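Local coordinates for protein endonuclease II (Enterobacteria phage t4, PDB 2WSH) that nicks and cleaves cytosine-containing double-stranded DNA sequence-specifically, using magnesium, contributing to breakdown of host DNA for nucleotide scavenging, at residues 68-71 / 72-76; 80-83 / 84-88. The protein carries 1 engineered substitution. One frame throughout, in Å; residues are numbered along the deposited sequence.

Contact 1: 68-71 / 72-76; sequences YRTA and INRKD
R69 and N73, A71 and D76 meet across the last turn of helix 61-73, which closes in a Schellman motif within the GIY-YIG domain. Backbone bonds carry the turn. The amide N of N73 reaches O of R69 at 2.9 Å, flanked by the same i+4 step from I72 to Y68 and from R74 to T70. Then the chain reverses: K75 takes a positive phi of 54°, its N bonds to O of I72, and N of D76 closes the wider loop on O of A71 at 2.8 Å. This last donor lies in the plane of the A71 carbonyl.

Among the side chains, the flat groups of R69 and N73 meet steeply. ND2 of N73 sits over one face of the R69 guanidinium, displaced toward its rim and 3.6 Å from CZ, with the amide plane turned 79° from the guanidinium. R69 gets there with a chain stretched from CG to NE, CG lying opposite the backbone N (chi1 167°). Neither group bonds the other; both reach outward to the same loop, R69 NE to I31 O and N73 OD1 to I31 N, which ties the helix end to that loop.

Apolar side-chain contacts are sparser. CG2 of T70 touches CG of R74 at 3.9 Å, while the T70 hydroxyl turns back to N66 O. On the buried side, I72 packs on I87 and H88 of helix 82-92, and Y68 packs on S84 and I87 while its hydroxyl bonds Y44 OH. CG1 of I72 lies 3.2 Å from O of Y68, the same carbonyl oxygen that accepts the I72 N-H.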
loop_
_atom_site.group_PDB
_atom_site.type_symbol
_atom_site.label_atom_id
_atom_site.label_comp_id
_atom_site.label_asym_id
_atom_site.label_seq_id
_atom_site.Cartn_x
_atom_site.Cartn_y
_atom_site.Cartn_z
ATOM N N TYR A 68 22.060 -24.848 3.920
ATOM C CA TYR A 68 22.517 -25.601 2.755
ATOM C C TYR A 68 23.924 -26.129 2.982
ATOM O O TYR A 68 24.181 -27.317 2.816
ATOM C CB TYR A 68 22.507 -24.736 1.487
ATOM C CG TYR A 68 21.137 -24.428 0.928
ATOM C CD1 TYR A 68 20.253 -25.445 0.594
ATOM C CD2 TYR A 68 20.735 -23.117 0.711
ATOM C CE1 TYR A 68 19.001 -25.162 0.079
ATOM C CE2 TYR A 68 19.486 -22.828 0.194
ATOM C CZ TYR A 68 18.625 -23.853 -0.120
ATOM O OH TYR A 68 17.382 -23.562 -0.634
ATOM N N ARG A 69 24.836 -25.233 3.351
ATOM C CA ARG A 69 26.226 -25.604 3.578
ATOM C C ARG A 69 26.362 -26.739 4.589
ATOM O O ARG A 69 27.073 -27.718 4.350
ATOM C CB ARG A 69 27.035 -24.394 4.053
ATOM C CG ARG A 69 28.396 -24.767 4.611
ATOM C CD ARG A 69 29.255 -23.543 4.902
ATOM N NE ARG A 69 30.627 -23.931 5.221
ATOM C CZ ARG A 69 31.050 -24.255 6.439
ATOM N NH1 ARG A 69 30.209 -24.230 7.464
ATOM N NH2 ARG A 69 32.315 -24.603 6.633
ATOM N N THR A 70 25.682 -26.596 5.720
ATOM C CA THR A 70 25.750 -27.586 6.788
ATOM C C THR A 70 25.220 -28.946 6.343
ATOM O O THR A 70 25.889 -29.964 6.515
ATOM C CB THR A 70 24.973 -27.125 8.026
ATOM O OG1 THR A 70 25.543 -25.906 8.512
ATOM C CG2 THR A 70 25.036 -28.184 9.120
ATOM N N ALA A 71 24.020 -28.955 5.770
ATOM C CA ALA A 71 23.414 -30.192 5.286
ATOM C C ALA A 71 24.374 -30.941 4.375
ATOM O O ALA A 71 24.511 -32.162 4.469
ATOM C CB ALA A 71 22.105 -29.904 4.559
ATOM N N ILE A 72 25.048 -30.203 3.501
ATOM C CA ILE A 72 25.947 -30.809 2.524
ATOM C C ILE A 72 27.235 -31.308 3.170
ATOM O O ILE A 72 27.669 -32.434 2.921
ATOM C CB ILE A 72 26.276 -29.824 1.377
ATOM C CG1 ILE A 72 25.001 -29.487 0.595
ATOM C CG2 ILE A 72 27.351 -30.404 0.458
ATOM C CD1 ILE A 72 25.149 -28.323 -0.363
ATOM N N ASN A 73 27.847 -30.467 3.997
ATOM C CA ASN A 73 29.077 -30.840 4.686
ATOM C C ASN A 73 28.875 -32.020 5.633
ATOM O O ASN A 73 29.767 -32.850 5.801
ATOM C CB ASN A 73 29.658 -29.645 5.447
ATOM C CG ASN A 73 30.371 -28.662 4.535
ATOM O OD1 ASN A 73 30.533 -28.909 3.338
ATOM N ND2 ASN A 73 30.811 -27.545 5.100
ATOM N N ARG A 74 27.698 -32.090 6.244
ATOM C CA ARG A 74 27.384 -33.174 7.169
ATOM C C ARG A 74 26.853 -34.405 6.441
ATOM O O ARG A 74 26.627 -35.446 7.057
ATOM C CB ARG A 74 26.364 -32.711 8.211
ATOM C CG ARG A 74 26.894 -31.649 9.154
ATOM C CD ARG A 74 28.120 -32.165 9.887
ATOM N NE ARG A 74 28.712 -31.154 10.757
ATOM C CZ ARG A 74 29.641 -31.413 11.672
ATOM N NH1 ARG A 74 30.082 -32.655 11.837
ATOM N NH2 ARG A 74 30.129 -30.434 12.420
ATOM N N LYS A 75 26.654 -34.283 5.133
ATOM C CA LYS A 75 26.052 -35.357 4.351
ATOM C C LYS A 75 24.722 -35.765 4.976
ATOM O O LYS A 75 24.409 -36.948 5.089
ATOM C CB LYS A 75 26.997 -36.557 4.259
ATOM C CG LYS A 75 28.254 -36.287 3.440
ATOM C CD LYS A 75 29.277 -37.402 3.594
ATOM C CE LYS A 75 30.441 -37.221 2.629
ATOM N NZ LYS A 75 31.060 -35.868 2.742
ATOM N N ASP A 76 23.948 -34.763 5.379
ATOM C CA ASP A 76 22.664 -34.970 6.032
ATOM C C ASP A 76 21.532 -35.084 5.008
ATOM O O ASP A 76 21.240 -34.133 4.284
ATOM C CB ASP A 76 22.398 -33.814 6.991
ATOM C CG ASP A 76 21.121 -33.981 7.778
ATOM O OD1 ASP A 76 20.527 -35.081 7.752
ATOM O OD2 ASP A 76 20.711 -32.998 8.429
#

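Contact 2: 80-83 / 84-88. With PO4 (phosphate ion), chain E.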
loop_
_atom_site.group_PDB
_atom_site.type_symbol
_atom_site.label_atom_id
_atom_site.label_comp_id
_atom_site.label_asym_id
_atom_site.label_seq_id
_atom_site.Cartn_x
_atom_site.Cartn_y
_atom_site.Cartn_z
ATOM N N ASP A 80 14.840 -32.968 3.844
ATOM C CA ASP A 80 14.131 -32.622 2.615
ATOM C C ASP A 80 15.251 -32.004 1.798
ATOM O O ASP A 80 15.397 -30.781 1.720
ATOM C CB ASP A 80 13.013 -31.606 2.855
ATOM C CG ASP A 80 12.544 -30.935 1.569
ATOM O OD1 ASP A 80 12.867 -31.444 0.472
ATOM O OD2 ASP A 80 11.856 -29.896 1.654
ATOM N N SER A 81 16.057 -32.878 1.214
ATOM C CA SER A 81 17.420 -32.543 0.839
ATOM C C SER A 81 17.662 -32.586 -0.657
ATOM O O SER A 81 18.808 -32.652 -1.098
ATOM C CB SER A 81 18.362 -33.530 1.521
ATOM O OG SER A 81 17.868 -34.853 1.370
ATOM N N THR A 82 16.591 -32.559 -1.439
ATOM C CA THR A 82 16.731 -32.590 -2.885
ATOM C C THR A 82 17.591 -31.419 -3.362
ATOM O O THR A 82 18.545 -31.606 -4.117
ATOM C CB THR A 82 15.365 -32.580 -3.588
ATOM O OG1 THR A 82 14.765 -33.878 -3.474
ATOM C CG2 THR A 82 15.526 -32.242 -5.048
ATOM N N LYS A 83 17.265 -30.214 -2.903
ATOM C CA LYS A 83 18.026 -29.032 -3.287
ATOM C C LYS A 83 19.479 -29.118 -2.818
ATOM O O LYS A 83 20.401 -28.834 -3.583
ATOM C CB LYS A 83 17.362 -27.757 -2.762
ATOM C CG LYS A 83 16.255 -27.220 -3.652
ATOM C CD LYS A 83 15.675 -25.937 -3.080
ATOM C CE LYS A 83 15.091 -26.173 -1.698
ATOM N NZ LYS A 83 14.744 -24.893 -1.032
ATOM N N SER A 84 19.681 -29.507 -1.563
ATOM C CA SER A 84 21.035 -29.654 -1.041
ATOM C C SER A 84 21.805 -30.679 -1.866
ATOM O O SER A 84 22.996 -30.515 -2.125
ATOM C CB SER A 84 21.014 -30.061 0.435
ATOM O OG SER A 84 20.541 -29.001 1.249
ATOM N N ALA A 85 21.111 -31.731 -2.287
ATOM C CA ALA A 85 21.724 -32.781 -3.098
ATOM C C ALA A 85 22.053 -32.283 -4.503
ATOM O O ALA A 85 23.063 -32.676 -5.093
ATOM C CB ALA A 85 20.815 -34.002 -3.168
ATOM N N LEU A 86 21.195 -31.423 -5.040
ATOM C CA LEU A 86 21.426 -30.845 -6.362
ATOM C C LEU A 86 22.616 -29.888 -6.328
ATOM O O LEU A 86 23.445 -29.876 -7.238
ATOM C CB LEU A 86 20.172 -30.119 -6.853
ATOM C CG LEU A 86 18.976 -31.018 -7.192
ATOM C CD1 LEU A 86 17.666 -30.276 -6.997
ATOM C CD2 LEU A 86 19.087 -31.555 -8.605
ATOM N N ILE A 87 22.692 -29.089 -5.268
ATOM C CA ILE A 87 23.799 -28.161 -5.082
ATOM C C ILE A 87 25.125 -28.913 -4.975
ATOM O O ILE A 87 26.133 -28.509 -5.554
ATOM C CB ILE A 87 23.596 -27.305 -3.813
ATOM C CG1 ILE A 87 22.392 -26.375 -3.978
ATOM C CG2 ILE A 87 24.853 -26.507 -3.495
ATOM C CD1 ILE A 87 21.965 -25.688 -2.682
ATOM N N HIS A 88 25.115 -30.021 -4.242
ATOM C CA HIS A 88 26.338 -30.789 -4.035
ATOM C C HIS A 88 26.856 -31.436 -5.319
ATOM O O HIS A 88 28.064 -31.471 -5.556
ATOM C CB HIS A 88 26.146 -31.845 -2.944
ATOM C CG HIS A 88 27.421 -32.506 -2.521
ATOM N ND1 HIS A 88 27.494 -33.840 -2.185
ATOM C CD2 HIS A 88 28.677 -32.016 -2.396
ATOM C CE1 HIS A 88 28.739 -34.141 -1.858
ATOM N NE2 HIS A 88 29.477 -33.053 -1.979
HETATM P P PO4 E . 13.433 -22.585 1.097
HETATM O O1 PO4 E . 13.001 -22.195 -0.296
HETATM O O2 PO4 E . 12.432 -22.073 2.107
HETATM O O3 PO4 E . 13.554 -24.087 1.229
HETATM O O4 PO4 E . 14.781 -21.955 1.336
HETATM O O HOH W 1 17.339 -28.672 1.011
#
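T82 and L86 lie side by side on the first turn of helix 82-92, their side chains pointing the same way. CG2 of T82 presses on CD1 of L86 at 3.5 Å, tighter than usual for two carbons. The methyl is brought there by a chi1 of -75°, which sets CG2 opposite the backbone N and leaves OG1 beside it. L86 holds CG opposite its carbonyl carbon, and a chi2 of 152°, short of a full anti, goes with CD1 lying against the T82 methyl. L86 also lays its CG on O of T82 at 3.2 Å, beside the bond from its own N to that oxygen.

S81 occupies the N-cap position, but its side chain makes no capping bond. Its carbonyl instead starts the i+4 ladder, receiving N of A85 at 2.8 Å, and the CB of A85 rests against the same oxygen. K83 O continues the ladder by taking N of I87. A water donates to D80 O at 3.0 Å; its second contact, with S84 OG, holds for one of two conformers of S84 and is therefore doubtful. Farther along the turn, L86 and I87 touch W136.

K83 follows a different course. Its chain bends at chi3 (-60°), delivering NZ to a phosphate ion, and NZ donates to O3 of the phosphate at 2.7 Å. Y54 OH, Y44 OH and R64 NH1 also bond the ion, which probably came from the crystallisation liquor. An ammonium and a guanidinium gathered with tyrosine hydroxyls round one anion make a site suited to negative charge, consistent with a place where a DNA phosphate could lie.

In the fold
Contact 1 closes helix 61-73 and contact 2 opens helix 82-92, the next helix along the chain; their centres are 9 Å apart. I72 is one point where the two helices touch: its CG1 comes within 3.5 Å of S84 O and its CG2 equally near CD2 of H88. Nearer the phosphate, Y68 OH and K83 NZ lie 3.0 Å apart in a probable hydrogen bond, so each contact sends one side chain to the same pocket. K83 bonds the ion directly, whereas the nearest atoms of the Y68 side chain and the ion are about 4 Å apart. The Schellman end lies farther from the ion and leads, through D76 OD1 to T78 OG1, into the short loop before helix 82-92.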